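HIAXHD3 (Humicola insolens, PDB 3ZXK) probably removes arabinofuranose side chains from arabinoxylan as a family 43 exo-acting arabinofuranosidase, and has served as a scaffold for introducing endo-xylanase activity. Local coordinates at residues 400-412 with 491-503. Residues are numbered along the deposited sequence; the frame is centred on the assembly and turned at random.
With XYP (beta-D-xylopyranose), chain C.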
ATOM      1  N   ALA A 400     -11.196   3.843 -17.191  1.00  4.58           N
ATOM      2  CA  ALA A 400     -11.085   3.129 -15.947  1.00  4.27           C
ATOM      3  C   ALA A 400     -10.284   1.848 -16.175  1.00  4.27           C
ATOM      4  O   ALA A 400     -10.662   0.998 -16.981  1.00  4.64           O
ATOM      5  CB  ALA A 400     -12.471   2.827 -15.367  1.00  4.62           C
ATOM      6  N   VAL A 401      -9.144   1.754 -15.501  1.00  4.12           N
ATOM      7  CA  VAL A 401      -8.219   0.682 -15.690  1.00  4.06           C
ATOM      8  C   VAL A 401      -8.124  -0.221 -14.464  1.00  4.34           C
ATOM      9  O   VAL A 401      -8.144   0.233 -13.297  1.00  4.86           O
ATOM     10  CB  VAL A 401      -6.829   1.237 -16.119  1.00  4.05           C
ATOM     11  CG1 VAL A 401      -6.275   2.252 -15.069  1.00  4.03           C
ATOM     12  CG2 VAL A 401      -5.817   0.102 -16.414  1.00  4.06           C
ATOM     13  N   LEU A 402      -8.054  -1.518 -14.754  1.00  4.68           N
ATOM     14  CA  LEU A 402      -7.667  -2.542 -13.795  1.00  4.50           C
ATOM     15  C   LEU A 402      -6.147  -2.594 -13.929  1.00  5.08           C
ATOM     16  O   LEU A 402      -5.617  -3.150 -14.915  1.00  5.43           O
ATOM     17  CB  LEU A 402      -8.312  -3.872 -14.178  1.00  5.18           C
ATOM     18  CG  LEU A 402      -7.887  -4.938 -13.170  1.00  5.11           C
ATOM     19  CD1 LEU A 402      -8.638  -4.806 -11.852  1.00  5.01           C
ATOM     20  CD2 LEU A 402      -8.112  -6.322 -13.715  1.00  6.84           C
ATOM     21  N   PHE A 403      -5.453  -1.937 -12.988  1.00  4.96           N
ATOM     22  CA  PHE A 403      -4.063  -1.569 -13.204  1.00  5.36           C
ATOM     23  C   PHE A 403      -3.085  -2.471 -12.467  1.00  5.58           C
ATOM     24  O   PHE A 403      -3.161  -2.641 -11.266  1.00  6.20           O
ATOM     25  CB  PHE A 403      -3.832  -0.091 -12.792  1.00  5.20           C
ATOM     26  CG  PHE A 403      -2.486   0.439 -13.215  1.00  6.40           C
ATOM     27  CD1 PHE A 403      -2.255   0.853 -14.538  1.00  8.89           C
ATOM     28  CD2 PHE A 403      -1.438   0.516 -12.300  1.00  7.28           C
ATOM     29  CE1 PHE A 403      -0.989   1.319 -14.924  1.00  9.15           C
ATOM     30  CE2 PHE A 403      -0.174   0.973 -12.686  1.00  8.29           C
ATOM     31  CZ  PHE A 403       0.049   1.380 -13.996  1.00  9.38           C
ATOM     32  N   ARG A 404      -2.153  -3.022 -13.227  1.00  5.09           N
ATOM     33  CA  ARG A 404      -1.029  -3.805 -12.730  1.00  5.14           C
ATOM     34  C   ARG A 404      -0.162  -4.111 -13.959  1.00  6.17           C
ATOM     35  O   ARG A 404      -0.362  -3.542 -15.046  1.00  7.02           O
ATOM     36  CB  ARG A 404      -1.496  -5.081 -12.016  1.00  4.98           C
ATOM     37  CG  ARG A 404      -0.556  -5.545 -10.928  1.00  4.79           C
ATOM     38  CD  ARG A 404      -0.854  -6.964 -10.473  1.00  5.85           C
ATOM     39  NE  ARG A 404      -0.014  -7.394  -9.357  1.00  6.18           N
ATOM     40  CZ  ARG A 404       0.916  -8.357  -9.405  1.00  5.97           C
ATOM     41  NH1 ARG A 404       1.224  -8.983 -10.541  1.00  7.49           N
ATOM     42  NH2 ARG A 404       1.549  -8.707  -8.289  1.00  7.01           N
ATOM     43  N   ASP A 405       0.784  -5.035 -13.804  1.00  5.98           N
ATOM     44  CA  ASP A 405       1.670  -5.423 -14.910  1.00  6.59           C
ATOM     45  C   ASP A 405       0.965  -6.208 -16.040  1.00  7.41           C
ATOM     46  O   ASP A 405       1.501  -6.282 -17.132  1.00  7.95           O
ATOM     47  CB  ASP A 405       2.870  -6.227 -14.400  1.00  6.93           C
ATOM     48  CG  ASP A 405       2.473  -7.474 -13.628  1.00  7.46           C
ATOM     49  OD1 ASP A 405       1.418  -7.478 -12.958  1.00  6.28           O
ATOM     50  OD2 ASP A 405       3.252  -8.444 -13.677  1.00 10.48           O
ATOM     51  N   ARG A 406      -0.191  -6.811 -15.762  1.00  6.74           N
ATOM     52  CA  ARG A 406      -1.099  -7.325 -16.813  1.00  6.54           C
ATOM     53  C   ARG A 406      -2.413  -6.612 -16.611  1.00  6.29           C
ATOM     54  O   ARG A 406      -3.107  -6.853 -15.631  1.00  7.64           O
ATOM     55  CB  ARG A 406      -1.316  -8.837 -16.691  1.00  7.06           C
ATOM     56  CG  ARG A 406      -1.990  -9.445 -17.924  1.00  8.22           C
ATOM     57  CD  ARG A 406      -2.784 -10.686 -17.590  1.00  9.26           C
ATOM     58  NE  ARG A 406      -1.870 -11.806 -17.367  1.00 10.08           N
ATOM     59  CZ  ARG A 406      -2.245 -13.007 -16.956  1.00 11.36           C
ATOM     60  NH1 ARG A 406      -3.542 -13.265 -16.759  1.00 11.50           N
ATOM     61  NH2 ARG A 406      -1.328 -13.948 -16.770  1.00 14.19           N
ATOM     62  N   ALA A 407      -2.756  -5.722 -17.533  1.00  5.54           N
ATOM     63  CA  ALA A 407      -3.845  -4.768 -17.307  1.00  5.53           C
ATOM     64  C   ALA A 407      -4.917  -4.779 -18.409  1.00  5.25           C
ATOM     65  O   ALA A 407      -4.701  -5.264 -19.502  1.00  6.62           O
ATOM     66  CB  ALA A 407      -3.253  -3.376 -17.153  1.00  5.71           C
ATOM     67  N   ALA A 408      -6.065  -4.170 -18.130  1.00  4.64           N
ATOM     68  CA  ALA A 408      -7.143  -4.010 -19.108  1.00  4.22           C
ATOM     69  C   ALA A 408      -7.917  -2.803 -18.662  1.00  3.89           C
ATOM     70  O   ALA A 408      -7.874  -2.430 -17.472  1.00  4.04           O
ATOM     71  CB  ALA A 408      -8.071  -5.237 -19.139  1.00  4.99           C
ATOM     72  N   TYR A 409      -8.658  -2.207 -19.589  1.00  4.07           N
ATOM     73  CA  TYR A 409      -9.461  -1.049 -19.270  1.00  4.00           C
ATOM     74  C   TYR A 409     -10.713  -0.931 -20.121  1.00  4.31           C
ATOM     75  O   TYR A 409     -10.802  -1.560 -21.181  1.00  4.48           O
ATOM     76  CB  TYR A 409      -8.651   0.236 -19.341  1.00  4.15           C
ATOM     77  CG  TYR A 409      -8.166   0.758 -20.687  1.00  3.98           C
ATOM     78  CD1 TYR A 409      -9.062   1.339 -21.621  1.00  4.23           C
ATOM     79  CD2 TYR A 409      -6.804   0.777 -20.998  1.00  4.45           C
ATOM     80  CE1 TYR A 409      -8.609   1.895 -22.813  1.00  4.78           C
ATOM     81  CE2 TYR A 409      -6.332   1.335 -22.180  1.00  4.53           C
ATOM     82  CZ  TYR A 409      -7.251   1.872 -23.095  1.00  4.41           C
ATOM     83  OH  TYR A 409      -6.833   2.475 -24.243  1.00  4.89           O
ATOM     84  N   ILE A 410     -11.682  -0.159 -19.618  1.00  4.54           N
ATOM     85  CA  ILE A 410     -12.807   0.278 -20.424  1.00  4.59           C
ATOM     86  C   ILE A 410     -12.698   1.808 -20.446  1.00  4.38           C
ATOM     87  O   ILE A 410     -12.390   2.445 -19.417  1.00  4.59           O
ATOM     88  CB  ILE A 410     -14.168  -0.200 -19.873  1.00  4.92           C
ATOM     89  CG1 ILE A 410     -15.281   0.148 -20.874  1.00  5.08           C
ATOM     90  CG2 ILE A 410     -14.424   0.351 -18.468  1.00  5.10           C
ATOM     91  CD1 ILE A 410     -16.601  -0.528 -20.573  1.00  6.83           C
ATOM     92  N   GLY A 411     -12.885   2.412 -21.608  1.00  4.85           N
ATOM     93  CA  GLY A 411     -12.667   3.847 -21.690  1.00  5.22           C
ATOM     94  C   GLY A 411     -13.200   4.440 -22.951  1.00  5.18           C
ATOM     95  O   GLY A 411     -14.002   3.819 -23.671  1.00  5.80           O
ATOM     96  N   VAL A 412     -12.775   5.672 -23.193  1.00  5.25           N
ATOM     97  CA  VAL A 412     -13.226   6.435 -24.346  1.00  5.04           C
ATOM     98  C   VAL A 412     -12.009   6.805 -25.174  1.00  4.76           C
ATOM     99  O   VAL A 412     -10.983   7.246 -24.632  1.00  5.06           O
ATOM    100  CB  VAL A 412     -13.972   7.725 -23.936  1.00  5.03           C
ATOM    101  CG1 VAL A 412     -14.424   8.549 -25.162  1.00  6.23           C
ATOM    102  CG2 VAL A 412     -15.175   7.396 -23.058  1.00  6.60           C
ATOM    103  N   ARG A 491     -22.435  -4.577 -20.309  1.00  8.35           N
ATOM    104  CA  ARG A 491     -21.177  -5.317 -20.363  1.00  8.08           C
ATOM    105  C   ARG A 491     -20.450  -5.088 -21.698  1.00  7.94           C
ATOM    106  O   ARG A 491     -21.071  -5.104 -22.761  1.00  9.23           O
ATOM    107  CB  ARG A 491     -21.497  -6.799 -20.144  1.00  9.42           C
ATOM    108  CG  ARG A 491     -20.371  -7.763 -20.418  1.00  9.73           C
ATOM    109  CD  ARG A 491     -19.300  -7.782 -19.336  1.00 10.49           C
ATOM    110  NE  ARG A 491     -18.239  -8.672 -19.794  1.00 12.50           N
ATOM    111  CZ  ARG A 491     -18.265 -10.001 -19.688  1.00 12.64           C
ATOM    112  NH1 ARG A 491     -19.287 -10.614 -19.075  1.00 14.71           N
ATOM    113  NH2 ARG A 491     -17.262 -10.712 -20.188  1.00 14.07           N
ATOM    114  N   LEU A 492     -19.128  -4.904 -21.641  1.00  7.48           N
ATOM    115  CA  LEU A 492     -18.337  -4.728 -22.860  1.00  7.86           C
ATOM    116  C   LEU A 492     -17.039  -5.515 -22.784  1.00  8.12           C
ATOM    117  O   LEU A 492     -16.261  -5.362 -21.855  1.00  8.33           O
ATOM    118  CB  LEU A 492     -18.031  -3.252 -23.129  1.00  7.85           C
ATOM    119  CG  LEU A 492     -17.321  -2.901 -24.451  1.00  7.57           C
ATOM    120  CD1 LEU A 492     -18.214  -3.240 -25.659  1.00  8.11           C
ATOM    121  CD2 LEU A 492     -16.963  -1.418 -24.451  1.00  8.23           C
ATOM    122  N   GLY A 493     -16.809  -6.349 -23.788  1.00  8.92           N
ATOM    123  CA  GLY A 493     -15.550  -7.048 -23.897  1.00  9.22           C
ATOM    124  C   GLY A 493     -15.602  -8.391 -23.211  1.00  9.48           C
ATOM    125  O   GLY A 493     -16.580  -8.719 -22.533  1.00  9.90           O
ATOM    126  N   PRO A 494     -14.534  -9.191 -23.389  1.00 10.77           N
ATOM    127  CA  PRO A 494     -14.357 -10.488 -22.719  1.00 11.00           C
ATOM    128  C   PRO A 494     -14.119 -10.330 -21.214  1.00 10.93           C
ATOM    129  O   PRO A 494     -13.873  -9.210 -20.741  1.00 11.37           O
ATOM    130  CB  PRO A 494     -13.126 -11.068 -23.422  1.00 11.91           C
ATOM    131  CG  PRO A 494     -12.349  -9.880 -23.871  1.00 12.74           C
ATOM    132  CD  PRO A 494     -13.347  -8.814 -24.192  1.00 11.46           C
ATOM    133  N   ALA A 495     -14.200 -11.434 -20.463  1.00 10.70           N
ATOM    134  CA  ALA A 495     -13.762 -11.419 -19.064  1.00 10.62           C
ATOM    135  C   ALA A 495     -12.244 -11.452 -19.077  1.00 11.03           C
ATOM    136  O   ALA A 495     -11.634 -12.243 -19.813  1.00 15.62           O
ATOM    137  CB  ALA A 495     -14.309 -12.620 -18.305  1.00 11.87           C
ATOM    138  N   PHE A 496     -11.622 -10.600 -18.283  1.00  9.16           N
ATOM    139  CA  PHE A 496     -10.173 -10.457 -18.333  1.00  8.52           C
ATOM    140  C   PHE A 496      -9.527 -11.289 -17.236  1.00  8.54           C
ATOM    141  O   PHE A 496      -9.846 -11.111 -16.058  1.00  9.18           O
ATOM    142  CB  PHE A 496      -9.801  -8.977 -18.203  1.00  9.01           C
ATOM    143  CG  PHE A 496      -8.337  -8.729 -17.947  1.00  8.45           C
ATOM    144  CD1 PHE A 496      -7.400  -8.809 -18.983  1.00  9.26           C
ATOM    145  CD2 PHE A 496      -7.895  -8.404 -16.669  1.00  8.76           C
ATOM    146  CE1 PHE A 496      -6.054  -8.554 -18.737  1.00  8.34           C
ATOM    147  CE2 PHE A 496      -6.550  -8.179 -16.419  1.00  9.32           C
ATOM    148  CZ  PHE A 496      -5.636  -8.249 -17.450  1.00  9.34           C
ATOM    149  N   ALA A 497      -8.627 -12.190 -17.639  1.00  7.84           N
ATOM    150  CA  ALA A 497      -7.922 -13.064 -16.721  1.00  7.87           C
ATOM    151  C   ALA A 497      -6.751 -12.313 -16.068  1.00  7.92           C
ATOM    152  O   ALA A 497      -5.905 -11.710 -16.748  1.00  9.07           O
ATOM    153  CB  ALA A 497      -7.411 -14.298 -17.446  1.00  8.20           C
ATOM    154  N   MET A 498      -6.688 -12.401 -14.750  1.00  7.39           N
ATOM    155  CA  MET A 498      -5.728 -11.625 -13.951  1.00  7.58           C
ATOM    156  C   MET A 498      -4.529 -12.452 -13.551  1.00  6.99           C
ATOM    157  O   MET A 498      -4.661 -13.646 -13.231  1.00  8.16           O
ATOM    158  CB  MET A 498      -6.416 -11.089 -12.712  1.00  8.79           C
ATOM    159  CG  MET A 498      -7.647 -10.268 -13.048  1.00  9.03           C
ATOM    160  SD  MET A 498      -8.864 -10.295 -11.722  1.00  9.66           S
ATOM    161  CE  MET A 498      -7.916  -9.400 -10.498  1.00  8.42           C
ATOM    162  N   THR A 499      -3.338 -11.840 -13.544  1.00  6.78           N
ATOM    163  CA  THR A 499      -2.144 -12.593 -13.124  1.00  7.53           C
ATOM    164  C   THR A 499      -2.093 -12.897 -11.613  1.00  7.27           C
ATOM    165  O   THR A 499      -2.522 -12.073 -10.798  1.00  6.77           O
ATOM    166  CB  THR A 499      -0.838 -11.905 -13.567  1.00  7.90           C
ATOM    167  OG1 THR A 499       0.258 -12.780 -13.271  1.00  9.60           O
ATOM    168  CG2 THR A 499      -0.671 -10.556 -12.874  1.00  8.16           C
ATOM    169  N   ASN A 500      -1.565 -14.079 -11.252  1.00  7.18           N
ATOM    170  CA  ASN A 500      -1.267 -14.426  -9.841  1.00  7.91           C
ATOM    171  C   ASN A 500       0.201 -14.242  -9.469  1.00  7.49           C
ATOM    172  O   ASN A 500       0.586 -14.555  -8.338  1.00  8.88           O
ATOM    173  CB  ASN A 500      -1.665 -15.870  -9.518  1.00  8.62           C
ATOM    174  CG  ASN A 500      -3.154 -16.076  -9.565  1.00  9.95           C
ATOM    175  OD1 ASN A 500      -3.929 -15.247  -9.056  1.00  9.86           O
ATOM    176  ND2 ASN A 500      -3.578 -17.171 -10.212  1.00 10.41           N
ATOM    177  N   SER A 501       1.012 -13.725 -10.395  1.00  6.53           N
ATOM    178  CA  SER A 501       2.425 -13.527 -10.143  1.00  7.91           C
ATOM    179  C   SER A 501       2.641 -12.512  -9.020  1.00  7.39           C
ATOM    180  O   SER A 501       1.906 -11.517  -8.907  1.00  7.70           O
ATOM    181  CB  SER A 501       3.100 -12.998 -11.396  1.00  7.90           C
ATOM    182  OG  SER A 501       4.478 -12.740 -11.153  1.00  9.93           O
ATOM    183  N   TRP A 502       3.674 -12.754  -8.235  1.00  7.75           N
ATOM    184  CA  TRP A 502       4.073 -11.858  -7.158  1.00  7.36           C
ATOM    185  C   TRP A 502       5.108 -10.862  -7.566  1.00  6.39           C
ATOM    186  O   TRP A 502       5.369  -9.952  -6.820  1.00  6.31           O
ATOM    187  CB  TRP A 502       4.549 -12.664  -5.952  1.00  8.24           C
ATOM    188  CG  TRP A 502       5.739 -13.546  -6.211  1.00  9.53           C
ATOM    189  CD1 TRP A 502       5.749 -14.905  -6.492  1.00 10.80           C
ATOM    190  CD2 TRP A 502       7.157 -13.151  -6.191  1.00  9.78           C
ATOM    191  NE1 TRP A 502       7.044 -15.363  -6.666  1.00 11.83           N
ATOM    192  CE2 TRP A 502       7.933 -14.357  -6.492  1.00 11.86           C
ATOM    193  CE3 TRP A 502       7.838 -11.952  -5.959  1.00 11.12           C
ATOM    194  CZ2 TRP A 502       9.328 -14.346  -6.534  1.00 13.16           C
ATOM    195  CZ3 TRP A 502       9.232 -11.949  -6.024  1.00 12.77           C
ATOM    196  CH2 TRP A 502       9.959 -13.117  -6.303  1.00 14.76           C
ATOM    197  N   ARG A 503       5.706 -10.994  -8.752  1.00  6.57           N
ATOM    198  CA  ARG A 503       6.886 -10.184  -9.082  1.00  7.00           C
ATOM    199  C   ARG A 503       6.716  -8.658  -9.101  1.00  5.78           C
ATOM    200  O   ARG A 503       7.643  -7.932  -8.731  1.00  6.52           O
ATOM    201  CB  ARG A 503       7.558 -10.697 -10.360  1.00  8.61           C
ATOM    202  CG  ARG A 503       8.055 -12.133 -10.212  1.00 12.99           C
ATOM    203  CD  ARG A 503       9.063 -12.546 -11.267  1.00 18.90           C
ATOM    204  NE  ARG A 503       9.504 -13.924 -11.046  1.00 25.93           N
ATOM    205  CZ  ARG A 503      10.540 -14.290 -10.291  1.00 28.99           C
ATOM    206  NH1 ARG A 503      11.275 -13.381  -9.665  1.00 30.18           N
ATOM    207  NH2 ARG A 503      10.849 -15.579 -10.166  1.00 31.15           N
TER
HETATM  208  O1  XYP C   1       9.128 -19.202  -3.739  1.00 41.94           O
HETATM  209  C1  XYP C   1       9.503 -18.020  -3.023  1.00 39.18           C
HETATM  210  C2  XYP C   1      11.010 -17.748  -3.124  1.00 38.73           C
HETATM  211  C3  XYP C   1      11.350 -16.507  -2.298  1.00 34.86           C
HETATM  212  C4  XYP C   1      10.531 -15.325  -2.814  1.00 33.49           C
HETATM  213  C5  XYP C   1       9.035 -15.669  -2.873  1.00 34.93           C
HETATM  214  O2  XYP C   1      11.776 -18.862  -2.658  1.00 44.28           O
HETATM  215  O3  XYP C   1      12.752 -16.201  -2.364  1.00 35.74           O
HETATM  216  O4  XYP C   1      10.781 -14.179  -1.985  1.00 23.92           O
HETATM  217  O5  XYP C   1       8.789 -16.905  -3.568  1.00 38.65           O
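Phe496 reaches across from one sheet to the other and lays one face of its ring over Ala408, whose CB sits 3.7 Å from the ring centroid and 15° off the ring normal, a CH-pi contact. The ring is put there by CG lying anti to the backbone N (chi1 168°). Leu402 CD2 touches the ring between CD2 and CE2, 3.6 Å from Phe496 CD2, and also meets Met498 CG, while the carbonyl O of Arg406 lies in the ring plane at the CZ edge. Further along, Ile410 CD1 and Leu492 CD2 meet more lightly at 4.0 Å. This is the interior of a beta-sandwich in the concanavalin A-like C-terminal domain: the hairpin 396-403/406-415 belongs to one antiparallel sheet, and strand 490-497 forms an outermost strand of the other.

Toward the solvent side, where Arg406, Ala497, Ser501 and Trp502 are partly exposed, the contact turns polar. Arg406 bends at chi3 (-75°) and passes CD by Phe496 CZ, its guanidinium almost perpendicular to the ring. NH1 donates to Ala497 O at 2.8 Å, with the oxygen in the guanidinium plane but the donor well above the carbonyl plane, and NH1 also forms a salt bridge with Glu474; Thr499 N lies over one guanidinium face. An alanine here would remove both links, and would probably leave Glu474 without this positive mate and open a gap beside Phe496 CZ and Thr499.

Arg404, buried and extended, meets the loop 498-503: NH1 and NH2 share Ser501 O through weak bonds, the shorter 2.9 Å from NH2, and NH1 packs 3.4 Å from Thr499 CG2, while NE is bound to Thr506 O and NH1 is salt-bridged to Asp405. At the far end of this loop, Trp502 turns one ring face to C5 of a xylopyranose, carrying the C-terminal domain into the glycan pocket.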